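Local coordinates for hypothetical protein (Thermococcus kodakarensis, PDB 2PBZ) that binds ATP and probably acts as a carbon-nitrogen ligase of purine biosynthesis, the PurP step on the way to IMP, at residues 224-229 with 258-263. Numbering follows the deposited sequence.
Sequences LPQLYD and GSFKAI
L227 lays its CD2 methyl over one face of the F260 ring, a CH-pi contact with CD2 3.9 Å from the ring centroid and 24° off the normal. The methyl is offset toward the rim, and its shortest approach is 3.7 Å from L227 CD2 to F260 CE1. In L227, CG stands anti to the carbonyl carbon (chi1 -69°); the L227 and F260 side chains cross at about a right angle, with the leucine methyl coming down on the ring face. Q226 approaches differently: bent at chi2, it slides past F260 and brings NE2 to the ring edge, 3.9 Å from F260 CD1, with amide and ring planes 47° apart. No hydrogen bond crosses the contact; Q226 NE2 is hydrogen-bonded to the Y230 hydroxyl, within its own helix. F254 and Y256 also meet the F260 ring, and L171 adds an aliphatic neighbour. With an alanine at F260, the L227 methyl would probably lose its aromatic partner and a gap would open beneath the helix. The contact packs the start of helix 224-241 against the turn entering strand 261-266 of the antiparallel sheet in this ATP-grasp-clan domain; that strand leads on to I263, which touches the bound ATP, while the F260 side chain stays about 13 Å away.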
loop_
_atom_site.group_PDB
_atom_site.type_symbol
_atom_site.label_atom_id
_atom_site.label_comp_id
_atom_site.label_asym_id
_atom_site.label_seq_id
_atom_site.Cartn_x
_atom_site.Cartn_y
_atom_site.Cartn_z
ATOM N N LEU A 224 1.053 14.292 11.761
ATOM C CA LEU A 224 0.376 15.112 10.775
ATOM C C LEU A 224 0.257 16.588 11.113
ATOM O O LEU A 224 0.508 17.437 10.256
ATOM C CB LEU A 224 -1.014 14.544 10.489
ATOM C CG LEU A 224 -1.015 13.171 9.840
ATOM C CD1 LEU A 224 -2.444 12.737 9.594
ATOM C CD2 LEU A 224 -0.218 13.217 8.547
ATOM N N PRO A 225 -0.141 16.925 12.354
ATOM C CA PRO A 225 -0.276 18.334 12.740
ATOM C C PRO A 225 0.978 19.145 12.410
ATOM O O PRO A 225 0.917 20.239 11.866
ATOM C CB PRO A 225 -0.529 18.245 14.241
ATOM C CG PRO A 225 -1.304 16.980 14.363
ATOM C CD PRO A 225 -0.535 16.041 13.466
ATOM N N GLN A 226 2.122 18.575 12.746
ATOM C CA GLN A 226 3.406 19.216 12.519
ATOM C C GLN A 226 3.622 19.508 11.032
ATOM O O GLN A 226 4.122 20.571 10.651
ATOM C CB GLN A 226 4.503 18.287 13.034
ATOM C CG GLN A 226 5.468 18.924 13.981
ATOM C CD GLN A 226 6.477 19.788 13.270
ATOM O OE1 GLN A 226 6.296 21.008 13.139
ATOM N NE2 GLN A 226 7.548 19.162 12.784
ATOM N N LEU A 227 3.249 18.547 10.193
ATOM C CA LEU A 227 3.422 18.699 8.755
ATOM C C LEU A 227 2.493 19.774 8.215
ATOM O O LEU A 227 2.856 20.552 7.337
ATOM C CB LEU A 227 3.168 17.359 8.058
ATOM C CG LEU A 227 4.231 16.289 8.337
ATOM C CD1 LEU A 227 3.793 14.968 7.751
ATOM C CD2 LEU A 227 5.579 16.711 7.750
ATOM N N TYR A 228 1.286 19.811 8.765
ATOM C CA TYR A 228 0.293 20.788 8.371
ATOM C C TYR A 228 0.819 22.179 8.644
ATOM O O TYR A 228 0.659 23.075 7.819
ATOM C CB TYR A 228 -0.986 20.564 9.159
ATOM C CG TYR A 228 -2.048 21.585 8.881
ATOM C CD1 TYR A 228 -2.649 21.673 7.623
ATOM C CD2 TYR A 228 -2.465 22.454 9.878
ATOM C CE1 TYR A 228 -3.653 22.607 7.366
ATOM C CE2 TYR A 228 -3.468 23.393 9.635
ATOM C CZ TYR A 228 -4.059 23.458 8.376
ATOM O OH TYR A 228 -5.071 24.349 8.154
ATOM N N ASP A 229 1.439 22.347 9.813
ATOM C CA ASP A 229 2.013 23.620 10.214
ATOM C C ASP A 229 3.077 24.042 9.219
ATOM O O ASP A 229 3.101 25.189 8.784
ATOM C CB ASP A 229 2.630 23.518 11.604
ATOM C CG ASP A 229 1.601 23.268 12.686
ATOM O OD1 ASP A 229 0.474 23.797 12.578
ATOM O OD2 ASP A 229 1.926 22.549 13.661
ATOM N N GLY A 258 13.385 11.206 13.291
ATOM C CA GLY A 258 12.552 11.085 14.462
ATOM C C GLY A 258 12.386 12.554 14.769
ATOM O O GLY A 258 11.912 12.926 15.839
ATOM N N SER A 259 12.791 13.394 13.807
ATOM C CA SER A 259 12.714 14.845 13.973
ATOM C C SER A 259 12.589 15.691 12.698
ATOM O O SER A 259 12.958 16.876 12.727
ATOM C CB SER A 259 13.935 15.356 14.731
ATOM O OG SER A 259 15.067 15.358 13.883
ATOM N N PHE A 260 12.116 15.105 11.596
ATOM C CA PHE A 260 11.914 15.850 10.332
ATOM C C PHE A 260 12.951 16.875 9.859
ATOM O O PHE A 260 13.194 17.896 10.507
ATOM C CB PHE A 260 10.554 16.574 10.342
ATOM C CG PHE A 260 9.380 15.672 10.087
ATOM C CD1 PHE A 260 8.192 15.829 10.799
ATOM C CD2 PHE A 260 9.466 14.646 9.145
ATOM C CE1 PHE A 260 7.113 14.977 10.579
ATOM C CE2 PHE A 260 8.386 13.783 8.915
ATOM C CZ PHE A 260 7.208 13.952 9.636
ATOM N N LYS A 261 13.516 16.602 8.690
ATOM C CA LYS A 261 14.490 17.473 8.044
ATOM C C LYS A 261 14.005 17.507 6.594
ATOM O O LYS A 261 13.804 16.453 5.986
ATOM C CB LYS A 261 15.889 16.855 8.067
ATOM C CG LYS A 261 16.340 16.280 9.407
ATOM C CD LYS A 261 16.871 17.348 10.342
ATOM C CE LYS A 261 17.457 16.712 11.585
ATOM N NZ LYS A 261 17.980 17.747 12.521
ATOM N N ALA A 262 13.802 18.694 6.037
ATOM C CA ALA A 262 13.352 18.799 4.651
ATOM C C ALA A 262 14.521 18.549 3.695
ATOM O O ALA A 262 15.644 19.011 3.928
ATOM C CB ALA A 262 12.742 20.171 4.397
ATOM N N ILE A 263 14.257 17.799 2.631
ATOM C CA ILE A 263 15.286 17.494 1.652
ATOM C C ILE A 263 14.907 18.092 0.307
ATOM O O ILE A 263 15.745 18.213 -0.579
ATOM C CB ILE A 263 15.481 15.967 1.467
ATOM C CG1 ILE A 263 14.161 15.313 1.057
ATOM C CG2 ILE A 263 16.022 15.355 2.740
ATOM C CD1 ILE A 263 14.328 13.923 0.452
#